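Local coordinates for protein CPn_0803/CP_1068/CPj0803/CpB0832 (Chlamydophila pneumoniae, PDB 3Q9D), which is of unknown function but belongs to a chlamydial family and may be a component of the type III secretion needle tip, at residues Val126-Asp129 and Ile130-Gly134; Thr69-Arg72 and Glu73-Val77; Gln108-Gln111 and Ala112-Leu116; Val50-Leu53 and Leu54-Asn57. One frame throughout, in Å; residues are numbered along the deposited sequence.

How the contacts relate
All four contacts are local, each along one helix or running just past its end, in the helical part of the chain. Along the chain the order is contact 4 (helix 48-61), contact 2 (helix 70-82), then contacts 3 and 1, both on helix 107-133. Contacts 3 and 1 sit about 26 Å apart between centres, at the two ends of that long helix. Contact 4 lies beside contact 3, with centres about 11 Å apart. Contact 2 lies beside contact 1, with centres about 12 Å apart, and also touches contact 4, where Val77 CG1 comes 3.7 Å from Leu54 CD1. Helix 107-133 packs on helix 48-61 near its start and on helix 70-82 near its end.

Contact 1 of 4, residues Val126-Asp129 and Ile130-Gly134; sequences VAKD and IHERG
The C-terminal turns of helix 107-133 carry an i to i+4 salt bridge between Asp129 and Arg133, next to the loop that leads into the three-stranded antiparallel sheet. Arg133 NH1 lies 2.9 Å from Asp129 OD2. The carboxylate meets the guanidinium at its edge, and the two planes are 35° apart. Arg133 starts out with CG wedged between its backbone N and carbonyl carbon (chi1 48°). The chain then bends at chi3, which turns NH1 back over the preceding turn. On the way, Arg133 CD passes 3.2 Å from Asp129 OD1. The individual N-H to carboxylate bonds are weak. Asp129 has two conformers, so the bridge holds for the one described and may not be constant. Glu132 adds a second negative group, its OE1 4.4 Å from Asp129 OD1. Arg133 may partly offset this crowding of like charge. Main-chain bonds hold the turn beneath: Arg133 N donates to Asp129 O, and Gly134 N to Ile130 O. Gly134 is also backbone-bonded to Asp161, and Asp129 and Arg133 both pack on Val160. These partners place the end of the helix against a neighbouring loop. Another side of the helix is apolar. Val126 and Ile130 face Ala63 and Thr64 of the second subunit, while Ala127 lies against Thr70 and Phe71 of helix 70-82. Within this apolar side, Val126 CG1 comes 3.8 Å from Ile130 CD1.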
ATOM      1  N   VAL A 126       7.896  -3.604  21.137  1.00 16.36           N
ATOM      2  CA  VAL A 126       7.902  -3.583  19.676  1.00 13.09           C
ATOM      3  C   VAL A 126       7.415  -2.239  19.144  1.00 14.05           C
ATOM      4  O   VAL A 126       8.019  -1.700  18.215  1.00 18.33           O
ATOM      5  CB  VAL A 126       7.113  -4.744  19.082  1.00 18.40           C
ATOM      6  CG1 VAL A 126       6.937  -4.544  17.557  1.00 16.39           C
ATOM      7  CG2 VAL A 126       7.847  -6.056  19.382  1.00 18.19           C
ATOM      8  N   ALA A 127       6.354  -1.675  19.736  1.00 14.79           N
ATOM      9  CA  ALA A 127       5.928  -0.314  19.348  1.00 18.28           C
ATOM     10  C   ALA A 127       7.054   0.697  19.530  1.00 20.16           C
ATOM     11  O   ALA A 127       7.270   1.568  18.686  1.00 21.42           O
ATOM     12  CB  ALA A 127       4.694   0.133  20.139  1.00 12.95           C
ATOM     13  N   LYS A 128       7.763   0.601  20.650  1.00 19.72           N
ATOM     14  CA  LYS A 128       8.874   1.517  20.911  1.00 22.15           C
ATOM     15  C   LYS A 128       9.999   1.289  19.889  1.00 21.28           C
ATOM     16  O   LYS A 128      10.563   2.241  19.367  1.00 27.07           O
ATOM     17  CB  LYS A 128       9.397   1.319  22.338  1.00 27.09           C
ATOM     18  CG  LYS A 128      10.366   2.412  22.809  1.00 31.20           C
ATOM     19  CD  LYS A 128      10.639   2.241  24.313  1.00 41.37           C
ATOM     20  CE  LYS A 128      11.488   3.373  24.865  1.00 49.39           C
ATOM     21  NZ  LYS A 128      11.131   3.717  26.275  1.00 56.44           N
ATOM     22  N   ASP A 129      10.267   0.020  19.572  1.00 21.12           N
ATOM     23  CA  ASP A 129      11.276  -0.322  18.571  0.56 20.13           C
ATOM     24  C   ASP A 129      10.922   0.243  17.197  1.00 23.42           C
ATOM     25  O   ASP A 129      11.793   0.771  16.499  1.00 24.53           O
ATOM     26  CB  ASP A 129      11.467  -1.843  18.473  0.56 25.47           C
ATOM     27  CG  ASP A 129      12.876  -2.237  18.031  0.56 28.73           C
ATOM     28  OD1 ASP A 129      13.835  -1.484  18.295  0.56 31.40           O
ATOM     29  OD2 ASP A 129      13.026  -3.314  17.430  0.56 34.11           O
ATOM     30  N   ILE A 130       9.648   0.143  16.812  1.00 20.91           N
ATOM     31  CA  ILE A 130       9.191   0.618  15.503  1.00 16.54           C
ATOM     32  C   ILE A 130       9.346   2.152  15.414  1.00 23.57           C
ATOM     33  O   ILE A 130       9.874   2.713  14.435  1.00 18.42           O
ATOM     34  CB  ILE A 130       7.725   0.155  15.253  1.00 18.67           C
ATOM     35  CG1 ILE A 130       7.691  -1.378  15.021  1.00 19.45           C
ATOM     36  CG2 ILE A 130       7.106   0.928  14.098  1.00 20.38           C
ATOM     37  CD1 ILE A 130       6.284  -1.979  14.867  1.00 24.50           C
ATOM     38  N   HIS A 131       8.901   2.815  16.468  1.00 28.85           N
ATOM     39  CA  HIS A 131       9.106   4.249  16.641  1.00 27.39           C
ATOM     40  C   HIS A 131      10.577   4.640  16.390  1.00 23.51           C
ATOM     41  O   HIS A 131      10.872   5.665  15.767  1.00 24.10           O
ATOM     42  CB  HIS A 131       8.675   4.636  18.060  1.00 33.80           C
ATOM     43  CG  HIS A 131       8.610   6.107  18.305  1.00 42.90           C
ATOM     44  ND1 HIS A 131       9.439   7.010  17.671  1.00 57.83           N
ATOM     45  CD2 HIS A 131       7.817   6.841  19.121  1.00 47.65           C
ATOM     46  CE1 HIS A 131       9.158   8.229  18.086  1.00 61.32           C
ATOM     47  NE2 HIS A 131       8.178   8.154  18.972  1.00 59.80           N
ATOM     48  N   GLU A 132      11.495   3.810  16.858  1.00 22.98           N
ATOM     49  CA  GLU A 132      12.918   4.131  16.791  1.00 27.24           C
ATOM     50  C   GLU A 132      13.578   3.677  15.500  1.00 27.26           C
ATOM     51  O   GLU A 132      14.387   4.409  14.943  1.00 26.13           O
ATOM     52  CB  GLU A 132      13.638   3.528  18.005  1.00 28.93           C
ATOM     53  CG  GLU A 132      13.136   4.142  19.293  1.00 35.37           C
ATOM     54  CD  GLU A 132      13.664   3.460  20.544  1.00 58.10           C
ATOM     55  OE1 GLU A 132      14.108   2.290  20.455  1.00 56.65           O
ATOM     56  OE2 GLU A 132      13.627   4.107  21.619  1.00 69.92           O
ATOM     57  N   ARG A 133      13.221   2.480  15.020  1.00 22.71           N
ATOM     58  CA  ARG A 133      13.919   1.842  13.900  1.00 22.10           C
ATOM     59  C   ARG A 133      13.021   0.911  13.062  1.00 17.86           C
ATOM     60  O   ARG A 133      13.481  -0.103  12.536  1.00 21.33           O
ATOM     61  CB  ARG A 133      15.124   1.058  14.427  1.00 23.64           C
ATOM     62  CG  ARG A 133      14.797   0.165  15.599  1.00 29.30           C
ATOM     63  CD  ARG A 133      16.078  -0.379  16.239  1.00 39.18           C
ATOM     64  NE  ARG A 133      16.742  -1.252  15.280  1.00 42.40           N
ATOM     65  CZ  ARG A 133      16.406  -2.525  15.082  1.00 41.45           C
ATOM     66  NH1 ARG A 133      15.436  -3.091  15.806  1.00 35.21           N
ATOM     67  NH2 ARG A 133      17.051  -3.233  14.166  1.00 35.47           N
ATOM     68  N   GLY A 134      11.753   1.282  12.920  1.00 18.66           N
ATOM     69  CA  GLY A 134      10.800   0.477  12.166  1.00 15.14           C
ATOM     70  C   GLY A 134      11.208   0.205  10.727  1.00 15.61           C
ATOM     71  O   GLY A 134      10.820  -0.798  10.156  1.00 16.42           O
TER

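Contact 2 of 4, residues Thr69-Arg72 and Glu73-Val77; sequences TTFR and EFQNV
Phe71 receives two side chains of the following turn, Phe74 and Gln75. The CG of Gln75 makes an off-centre CH-pi contact with the Phe71 ring, 4.2 Å from its centroid. The amide continues past the ring, and Gln75 CD comes 3.4 Å from Phe71 CE2. Ring and amide planes are 36° apart. Phe74 meets the same ring obliquely, with Phe71 CE1 3.9 Å from Phe74 CD2 and the ring planes at 43°. With CG anti to the backbone N (chi1 -176°), the Phe71 ring leans toward the next turn, where Phe74 and Gln75 meet it. The amide oxygen, Gln75 OE1, also lies 3.6 Å from Arg72 CG. Backbone bonds set both partners: Gln75 N donates to Phe71 O (3.0 Å) and Phe74 N to Thr70 O (2.9 Å). This is the first part of helix 70-82, where Thr70 OG1 bonds back to Gly67 N. The rings look into the helical core: Phe74 packs on Leu58, Leu96 and Ile124, and Phe71 on Ile97. Thr69, Arg72 and Glu73 turn to the third subunit. There Arg72 NH1 forms a salt bridge with Asp143, Glu73 OE2 bonds Asn138 ND2, and Thr69 OG1 bonds Glu164 OE2, all three partners belonging to that subunit.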
ATOM      1  N   THR A  69       2.807   5.434  15.313  1.00 17.09           N
ATOM      2  CA  THR A  69       2.204   6.270  16.336  1.00 13.89           C
ATOM      3  C   THR A  69       1.855   5.499  17.628  1.00 14.49           C
ATOM      4  O   THR A  69       1.414   6.105  18.610  1.00 17.78           O
ATOM      5  CB  THR A  69       0.889   6.927  15.863  1.00 16.95           C
ATOM      6  OG1 THR A  69      -0.059   5.905  15.556  1.00 21.13           O
ATOM      7  CG2 THR A  69       1.110   7.826  14.634  1.00 23.88           C
ATOM      8  N   THR A  70       2.010   4.185  17.597  1.00 16.06           N
ATOM      9  CA  THR A  70       1.454   3.320  18.637  1.00 17.02           C
ATOM     10  C   THR A  70       2.128   3.517  20.001  1.00 17.79           C
ATOM     11  O   THR A  70       1.448   3.523  21.045  1.00 16.95           O
ATOM     12  CB  THR A  70       1.534   1.847  18.232  1.00 17.42           C
ATOM     13  OG1 THR A  70       0.831   1.666  16.999  1.00 17.00           O
ATOM     14  CG2 THR A  70       0.926   0.916  19.339  1.00 17.45           C
ATOM     15  N   PHE A  71       3.441   3.706  20.013  1.00 17.76           N
ATOM     16  CA  PHE A  71       4.080   3.946  21.303  1.00 17.53           C
ATOM     17  C   PHE A  71       3.585   5.239  21.938  1.00 18.51           C
ATOM     18  O   PHE A  71       3.276   5.298  23.131  1.00 17.90           O
ATOM     19  CB  PHE A  71       5.607   3.984  21.207  1.00 18.84           C
ATOM     20  CG  PHE A  71       6.248   4.138  22.551  1.00 24.12           C
ATOM     21  CD1 PHE A  71       6.220   3.089  23.455  1.00 21.94           C
ATOM     22  CD2 PHE A  71       6.790   5.343  22.944  1.00 23.64           C
ATOM     23  CE1 PHE A  71       6.792   3.220  24.718  1.00 27.17           C
ATOM     24  CE2 PHE A  71       7.357   5.498  24.216  1.00 23.63           C
ATOM     25  CZ  PHE A  71       7.347   4.439  25.104  1.00 26.61           C
ATOM     26  N   ARG A  72       3.463   6.285  21.132  1.00 17.95           N
ATOM     27  CA  ARG A  72       2.919   7.528  21.651  1.00 15.90           C
ATOM     28  C   ARG A  72       1.457   7.399  22.057  1.00 19.95           C
ATOM     29  O   ARG A  72       1.013   8.041  23.006  1.00 16.69           O
ATOM     30  CB  ARG A  72       3.139   8.677  20.655  1.00 17.05           C
ATOM     31  CG  ARG A  72       4.503   9.351  20.912  1.00 24.96           C
ATOM     32  CD  ARG A  72       4.896  10.337  19.840  1.00 41.74           C
ATOM     33  NE  ARG A  72       5.121   9.685  18.553  1.00 45.59           N
ATOM     34  CZ  ARG A  72       5.860  10.198  17.572  1.00 44.24           C
ATOM     35  NH1 ARG A  72       6.456  11.370  17.742  1.00 33.93           N
ATOM     36  NH2 ARG A  72       6.012   9.534  16.428  1.00 44.37           N
ATOM     37  N   GLU A  73       0.708   6.565  21.345  1.00 14.60           N
ATOM     38  CA  GLU A  73      -0.694   6.374  21.701  1.00 16.40           C
ATOM     39  C   GLU A  73      -0.803   5.679  23.061  1.00 18.78           C
ATOM     40  O   GLU A  73      -1.641   6.034  23.889  1.00 19.40           O
ATOM     41  CB  GLU A  73      -1.411   5.545  20.627  1.00 16.05           C
ATOM     42  CG  GLU A  73      -2.909   5.434  20.866  1.00 29.35           C
ATOM     43  CD  GLU A  73      -3.653   4.742  19.714  1.00 37.24           C
ATOM     44  OE1 GLU A  73      -2.980   4.165  18.828  1.00 32.72           O
ATOM     45  OE2 GLU A  73      -4.913   4.776  19.713  1.00 32.92           O
ATOM     46  N   PHE A  74       0.056   4.688  23.278  1.00 14.88           N
ATOM     47  CA  PHE A  74       0.182   4.036  24.568  1.00 17.80           C
ATOM     48  C   PHE A  74       0.545   5.025  25.701  1.00 18.70           C
ATOM     49  O   PHE A  74      -0.048   4.997  26.779  1.00 17.22           O
ATOM     50  CB  PHE A  74       1.228   2.918  24.475  1.00 13.22           C
ATOM     51  CG  PHE A  74       1.870   2.583  25.788  1.00 20.63           C
ATOM     52  CD1 PHE A  74       1.199   1.817  26.733  1.00 19.64           C
ATOM     53  CD2 PHE A  74       3.156   3.030  26.076  1.00 21.70           C
ATOM     54  CE1 PHE A  74       1.811   1.503  27.978  1.00 16.82           C
ATOM     55  CE2 PHE A  74       3.768   2.718  27.300  1.00 20.92           C
ATOM     56  CZ  PHE A  74       3.097   1.965  28.242  1.00 17.43           C
ATOM     57  N   GLN A  75       1.529   5.884  25.480  1.00 17.85           N
ATOM     58  CA  GLN A  75       1.871   6.870  26.510  1.00 16.09           C
ATOM     59  C   GLN A  75       0.666   7.720  26.850  1.00 19.50           C
ATOM     60  O   GLN A  75       0.434   8.040  27.998  1.00 21.06           O
ATOM     61  CB  GLN A  75       3.004   7.783  26.023  1.00 15.22           C
ATOM     62  CG  GLN A  75       4.342   7.070  25.871  1.00 18.13           C
ATOM     63  CD  GLN A  75       5.419   8.032  25.409  1.00 22.19           C
ATOM     64  OE1 GLN A  75       5.302   8.631  24.342  1.00 19.71           O
ATOM     65  NE2 GLN A  75       6.451   8.214  26.230  1.00 23.23           N
ATOM     66  N   ASN A  76      -0.098   8.101  25.838  1.00 17.82           N
ATOM     67  CA  ASN A  76      -1.288   8.938  26.058  1.00 15.96           C
ATOM     68  C   ASN A  76      -2.337   8.217  26.920  1.00 23.73           C
ATOM     69  O   ASN A  76      -2.948   8.821  27.796  1.00 24.32           O
ATOM     70  CB  ASN A  76      -1.894   9.358  24.719  1.00 23.23           C
ATOM     71  CG  ASN A  76      -3.112  10.253  24.885  1.00 30.59           C
ATOM     72  OD1 ASN A  76      -3.000  11.365  25.391  1.00 33.30           O
ATOM     73  ND2 ASN A  76      -4.279   9.768  24.467  1.00 32.31           N
ATOM     74  N   VAL A  77      -2.508   6.917  26.681  1.00 19.91           N
ATOM     75  CA  VAL A  77      -3.376   6.070  27.499  1.00 20.57           C
ATOM     76  C   VAL A  77      -2.918   6.042  28.956  1.00 25.53           C
ATOM     77  O   VAL A  77      -3.723   6.180  29.879  1.00 24.47           O
ATOM     78  CB  VAL A  77      -3.404   4.621  26.937  1.00 23.43           C
ATOM     79  CG1 VAL A  77      -3.944   3.628  27.981  1.00 19.64           C
ATOM     80  CG2 VAL A  77      -4.256   4.581  25.656  1.00 25.52           C
TER

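Contact 3 of 4, residues Gln108-Gln111 and Ala112-Leu116; sequences QQKQ and AAHSL
Gln111, Ala112 and Lys110 bury much of the surface here, on the early turns of helix 107-133, at the surface. Gln111 and Ala112 are neighbours in sequence, so much of their burial comes from the helical backbone itself. Gln111 O accepts the N-H of Ser115 at 3.0 Å. Ala112 N donates to Gln108 O at 3.2 Å. The methyl group Ala112 CB rests 3.7 Å from Gln109 O. Lys110 makes the side-chain contact proper. It lies alongside His114, the two side chains leaving the helix in the same direction, and Lys110 CG lies 3.7 Å from His114 NE2. The methylenes of the lysine, not its ammonium, flank the ring. Lys110 O receives His114 N at 2.9 Å and also sits over one face of the imidazole, 3.5 Å from His114 CG. A bend at chi3 (-68°) carries the ammonium away to a salt bridge with Glu104, and Lys110 NZ stays 6.3 Å from His114 NE2. No other chain of the assembly touches this turn. Ala113 faces inward to Leu101, Leu105 and Met95. Gln109 NE2 bonds Asp48 OD1 and Leu46 O near the start of helix 48-61. Leu116 completes the inner side, packed on Phe51 and Glu55 of helix 48-61 and Leu96 of helix 86-98.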
ATOM      1  N   GLN A 108      -4.987  -9.412  44.350  1.00 32.77           N
ATOM      2  CA  GLN A 108      -5.777  -9.315  43.115  1.00 35.26           C
ATOM      3  C   GLN A 108      -5.205  -8.313  42.119  1.00 33.34           C
ATOM      4  O   GLN A 108      -5.249  -8.536  40.906  1.00 26.11           O
ATOM      5  CB  GLN A 108      -7.242  -9.019  43.403  1.00 40.30           C
ATOM      6  CG  GLN A 108      -7.944 -10.189  44.082  1.00 58.63           C
ATOM      7  CD  GLN A 108      -9.434  -9.974  44.251  1.00 71.41           C
ATOM      8  OE1 GLN A 108      -9.997  -8.999  43.748  1.00 78.12           O
ATOM      9  NE2 GLN A 108     -10.084 -10.887  44.967  1.00 75.28           N
ATOM     10  N   GLN A 109      -4.657  -7.219  42.628  1.00 24.85           N
ATOM     11  CA  GLN A 109      -4.033  -6.236  41.757  1.00 30.85           C
ATOM     12  C   GLN A 109      -2.688  -6.734  41.258  1.00 29.84           C
ATOM     13  O   GLN A 109      -2.313  -6.489  40.116  1.00 26.58           O
ATOM     14  CB  GLN A 109      -3.889  -4.896  42.474  1.00 32.64           C
ATOM     15  CG  GLN A 109      -5.224  -4.195  42.693  1.00 42.85           C
ATOM     16  CD  GLN A 109      -5.060  -2.731  43.083  1.00 47.14           C
ATOM     17  OE1 GLN A 109      -3.992  -2.312  43.523  1.00 42.41           O
ATOM     18  NE2 GLN A 109      -6.118  -1.944  42.899  1.00 49.66           N
ATOM     19  N   LYS A 110      -1.955  -7.447  42.108  1.00 28.30           N
ATOM     20  CA  LYS A 110      -0.689  -7.995  41.651  1.00 24.12           C
ATOM     21  C   LYS A 110      -0.934  -8.961  40.497  1.00 22.69           C
ATOM     22  O   LYS A 110      -0.228  -8.909  39.480  1.00 26.64           O
ATOM     23  CB  LYS A 110       0.083  -8.673  42.780  1.00 24.65           C
ATOM     24  CG  LYS A 110       1.497  -9.056  42.406  1.00 29.26           C
ATOM     25  CD  LYS A 110       2.207  -9.767  43.587  1.00 46.58           C
ATOM     26  CE  LYS A 110       2.453  -8.819  44.757  1.00 46.44           C
ATOM     27  NZ  LYS A 110       3.173  -9.493  45.902  1.00 47.20           N
ATOM     28  N   GLN A 111      -1.933  -9.834  40.637  1.00 27.36           N
ATOM     29  CA  GLN A 111      -2.302 -10.733  39.541  1.00 28.13           C
ATOM     30  C   GLN A 111      -2.664  -9.995  38.248  1.00 27.52           C
ATOM     31  O   GLN A 111      -2.297 -10.422  37.137  1.00 24.51           O
ATOM     32  CB  GLN A 111      -3.464 -11.646  39.946  1.00 38.09           C
ATOM     33  CG  GLN A 111      -3.106 -12.727  40.949  1.00 52.44           C
ATOM     34  CD  GLN A 111      -4.257 -13.701  41.165  1.00 74.37           C
ATOM     35  OE1 GLN A 111      -5.407 -13.403  40.832  1.00 79.64           O
ATOM     36  NE2 GLN A 111      -3.949 -14.875  41.712  1.00 81.19           N
ATOM     37  N   ALA A 112      -3.401  -8.897  38.379  1.00 24.23           N
ATOM     38  CA  ALA A 112      -3.788  -8.136  37.194  1.00 26.76           C
ATOM     39  C   ALA A 112      -2.557  -7.495  36.551  1.00 19.78           C
ATOM     40  O   ALA A 112      -2.444  -7.472  35.333  1.00 23.60           O
ATOM     41  CB  ALA A 112      -4.843  -7.077  37.535  1.00 30.48           C
ATOM     42  N   ALA A 113      -1.636  -6.981  37.370  1.00 22.70           N
ATOM     43  CA  ALA A 113      -0.407  -6.388  36.848  1.00 22.43           C
ATOM     44  C   ALA A 113       0.381  -7.444  36.076  1.00 24.89           C
ATOM     45  O   ALA A 113       0.869  -7.176  34.972  1.00 23.42           O
ATOM     46  CB  ALA A 113       0.470  -5.774  37.982  1.00 19.34           C
ATOM     47  N   HIS A 114       0.499  -8.649  36.640  1.00 24.59           N
ATOM     48  CA  HIS A 114       1.218  -9.715  35.930  1.00 25.21           C
ATOM     49  C   HIS A 114       0.549 -10.050  34.605  1.00 20.14           C
ATOM     50  O   HIS A 114       1.223 -10.318  33.621  1.00 23.31           O
ATOM     51  CB  HIS A 114       1.383 -10.969  36.799  1.00 22.80           C
ATOM     52  CG  HIS A 114       2.354 -10.775  37.923  1.00 28.81           C
ATOM     53  ND1 HIS A 114       3.434  -9.931  37.823  1.00 42.01           N
ATOM     54  CD2 HIS A 114       2.394 -11.293  39.171  1.00 39.07           C
ATOM     55  CE1 HIS A 114       4.111  -9.945  38.960  1.00 38.94           C
ATOM     56  NE2 HIS A 114       3.501 -10.763  39.790  1.00 36.44           N
ATOM     57  N   SER A 115      -0.780 -10.008  34.575  1.00 19.98           N
ATOM     58  CA  SER A 115      -1.506 -10.314  33.350  1.00 18.68           C
ATOM     59  C   SER A 115      -1.236  -9.225  32.295  1.00 24.87           C
ATOM     60  O   SER A 115      -1.033  -9.525  31.107  1.00 23.04           O
ATOM     61  CB  SER A 115      -3.010 -10.416  33.635  1.00 22.20           C
ATOM     62  OG  SER A 115      -3.732 -10.648  32.449  1.00 25.63           O
ATOM     63  N   LEU A 116      -1.234  -7.967  32.732  1.00 21.68           N
ATOM     64  CA  LEU A 116      -0.975  -6.839  31.828  1.00 23.45           C
ATOM     65  C   LEU A 116       0.446  -6.895  31.289  1.00 17.82           C
ATOM     66  O   LEU A 116       0.696  -6.610  30.112  1.00 18.75           O
ATOM     67  CB  LEU A 116      -1.176  -5.504  32.542  1.00 21.07           C
ATOM     68  CG  LEU A 116      -2.622  -5.111  32.870  1.00 27.12           C
ATOM     69  CD1 LEU A 116      -2.617  -3.791  33.659  1.00 25.32           C
ATOM     70  CD2 LEU A 116      -3.507  -5.014  31.600  1.00 20.62           C
TER

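Contact 4 of 4, residues Val50-Leu53 and Leu54-Asn57; sequences VFLL and LEGN
Val50 O accepts the amide of Leu54 at 2.9 Å, one of four successive i to i+4 backbone bonds in the first turns of helix 48-61. The next carbonyl, Phe51 O, takes Glu55 N at 3.0 Å. Leu53 O receives Asn57 N at 3.1 Å. The side-chain amide of Asn57 comes back over the same carbonyl, with ND2 3.0 Å from Leu53 O, but the angle is too poor for a hydrogen bond. Asn57 has CG beside its backbone N (chi1 -75°), which keeps the amide close to the preceding turn. Its OD1 is held by Arg60 NH2, one turn further on. Side chains meet little across this contact. Leu52 CD1 and Glu55 OE1 come within 4.2 Å, a loose approach of methyl to carboxylate. Val50, Phe51 and Leu54 point outward to other helices, whereas Leu52 and Leu53 lie at the surface. Val50 packs on Phe92 of helix 86-98, Phe51 on Met95 of that helix, and Leu54 on Phe92 and on Cys81 of helix 70-82. The cohesion of this turn thus rests on main-chain hydrogen bonds, while Val50, Phe51 and Leu54 serve the packing between helices.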
ATOM      1  N   VAL A  50      -9.040   0.926  37.913  1.00 30.86           N
ATOM      2  CA  VAL A  50      -7.987   1.496  37.075  0.70 32.84           C
ATOM      3  C   VAL A  50      -7.305   0.422  36.226  1.00 29.01           C
ATOM      4  O   VAL A  50      -7.017   0.636  35.057  1.00 30.06           O
ATOM      5  CB  VAL A  50      -6.920   2.247  37.914  0.70 37.92           C
ATOM      6  CG1 VAL A  50      -5.828   2.815  37.018  0.70 29.84           C
ATOM      7  CG2 VAL A  50      -7.570   3.358  38.727  0.70 40.84           C
ATOM      8  N   PHE A  51      -7.035  -0.729  36.833  1.00 25.00           N
ATOM      9  CA  PHE A  51      -6.423  -1.820  36.103  1.00 28.04           C
ATOM     10  C   PHE A  51      -7.362  -2.290  35.015  1.00 28.81           C
ATOM     11  O   PHE A  51      -6.919  -2.665  33.935  1.00 25.23           O
ATOM     12  CB  PHE A  51      -6.079  -2.986  37.026  1.00 30.51           C
ATOM     13  CG  PHE A  51      -4.888  -2.715  37.918  1.00 35.91           C
ATOM     14  CD1 PHE A  51      -3.615  -3.107  37.532  1.00 35.03           C
ATOM     15  CD2 PHE A  51      -5.045  -2.051  39.128  1.00 41.17           C
ATOM     16  CE1 PHE A  51      -2.521  -2.853  38.342  1.00 35.16           C
ATOM     17  CE2 PHE A  51      -3.952  -1.794  39.943  1.00 36.68           C
ATOM     18  CZ  PHE A  51      -2.690  -2.197  39.543  1.00 31.76           C
ATOM     19  N   LEU A  52      -8.652  -2.365  35.330  1.00 33.06           N
ATOM     20  CA  LEU A  52      -9.642  -2.810  34.354  1.00 33.89           C
ATOM     21  C   LEU A  52      -9.784  -1.852  33.175  1.00 25.56           C
ATOM     22  O   LEU A  52      -9.830  -2.274  32.022  1.00 23.91           O
ATOM     23  CB  LEU A  52     -11.000  -3.011  35.027  1.00 36.71           C
ATOM     24  CG  LEU A  52     -12.060  -3.742  34.199  1.00 51.17           C
ATOM     25  CD1 LEU A  52     -11.542  -5.093  33.734  1.00 52.15           C
ATOM     26  CD2 LEU A  52     -13.348  -3.900  34.990  1.00 51.71           C
ATOM     27  N   LEU A  53      -9.874  -0.561  33.473  1.00 23.55           N
ATOM     28  CA  LEU A  53      -9.973   0.459  32.439  1.00 29.97           C
ATOM     29  C   LEU A  53      -8.713   0.494  31.578  1.00 27.43           C
ATOM     30  O   LEU A  53      -8.785   0.629  30.359  1.00 24.82           O
ATOM     31  CB  LEU A  53     -10.217   1.833  33.063  1.00 38.75           C
ATOM     32  CG  LEU A  53     -11.660   2.340  33.069  1.00 56.12           C
ATOM     33  CD1 LEU A  53     -12.183   2.437  34.492  1.00 57.26           C
ATOM     34  CD2 LEU A  53     -11.750   3.687  32.370  1.00 60.90           C
ATOM     35  N   LEU A  54      -7.558   0.368  32.225  1.00 29.41           N
ATOM     36  CA  LEU A  54      -6.283   0.383  31.527  1.00 25.81           C
ATOM     37  C   LEU A  54      -6.177  -0.800  30.580  1.00 23.42           C
ATOM     38  O   LEU A  54      -5.715  -0.661  29.451  1.00 23.17           O
ATOM     39  CB  LEU A  54      -5.131   0.358  32.529  1.00 24.66           C
ATOM     40  CG  LEU A  54      -3.718   0.420  31.951  1.00 28.61           C
ATOM     41  CD1 LEU A  54      -3.545   1.660  31.093  1.00 28.31           C
ATOM     42  CD2 LEU A  54      -2.689   0.387  33.067  1.00 28.10           C
ATOM     43  N   GLU A  55      -6.621  -1.964  31.040  1.00 22.42           N
ATOM     44  CA  GLU A  55      -6.577  -3.164  30.203  1.00 22.50           C
ATOM     45  C   GLU A  55      -7.433  -3.006  28.947  1.00 23.13           C
ATOM     46  O   GLU A  55      -6.992  -3.346  27.847  1.00 24.96           O
ATOM     47  CB  GLU A  55      -7.049  -4.393  30.976  1.00 21.39           C
ATOM     48  CG  GLU A  55      -6.985  -5.675  30.155  1.00 25.36           C
ATOM     49  CD  GLU A  55      -7.547  -6.886  30.904  1.00 43.19           C
ATOM     50  OE1 GLU A  55      -8.768  -6.905  31.185  1.00 48.99           O
ATOM     51  OE2 GLU A  55      -6.765  -7.812  31.212  1.00 40.07           O
ATOM     52  N   GLY A  56      -8.660  -2.519  29.111  1.00 22.84           N
ATOM     53  CA  GLY A  56      -9.544  -2.301  27.969  1.00 22.00           C
ATOM     54  C   GLY A  56      -8.939  -1.331  26.962  1.00 20.72           C
ATOM     55  O   GLY A  56      -8.980  -1.565  25.762  1.00 18.88           O
ATOM     56  N   ASN A  57      -8.378  -0.230  27.449  1.00 20.19           N
ATOM     57  CA  ASN A  57      -7.731   0.746  26.576  1.00 22.24           C
ATOM     58  C   ASN A  57      -6.499   0.194  25.827  1.00 19.91           C
ATOM     59  O   ASN A  57      -6.291   0.470  24.644  1.00 19.55           O
ATOM     60  CB  ASN A  57      -7.394   2.005  27.391  1.00 24.30           C
ATOM     61  CG  ASN A  57      -8.633   2.838  27.680  1.00 34.57           C
ATOM     62  OD1 ASN A  57      -9.450   3.040  26.785  1.00 34.16           O
ATOM     63  ND2 ASN A  57      -8.790   3.305  28.917  1.00 32.20           N
TER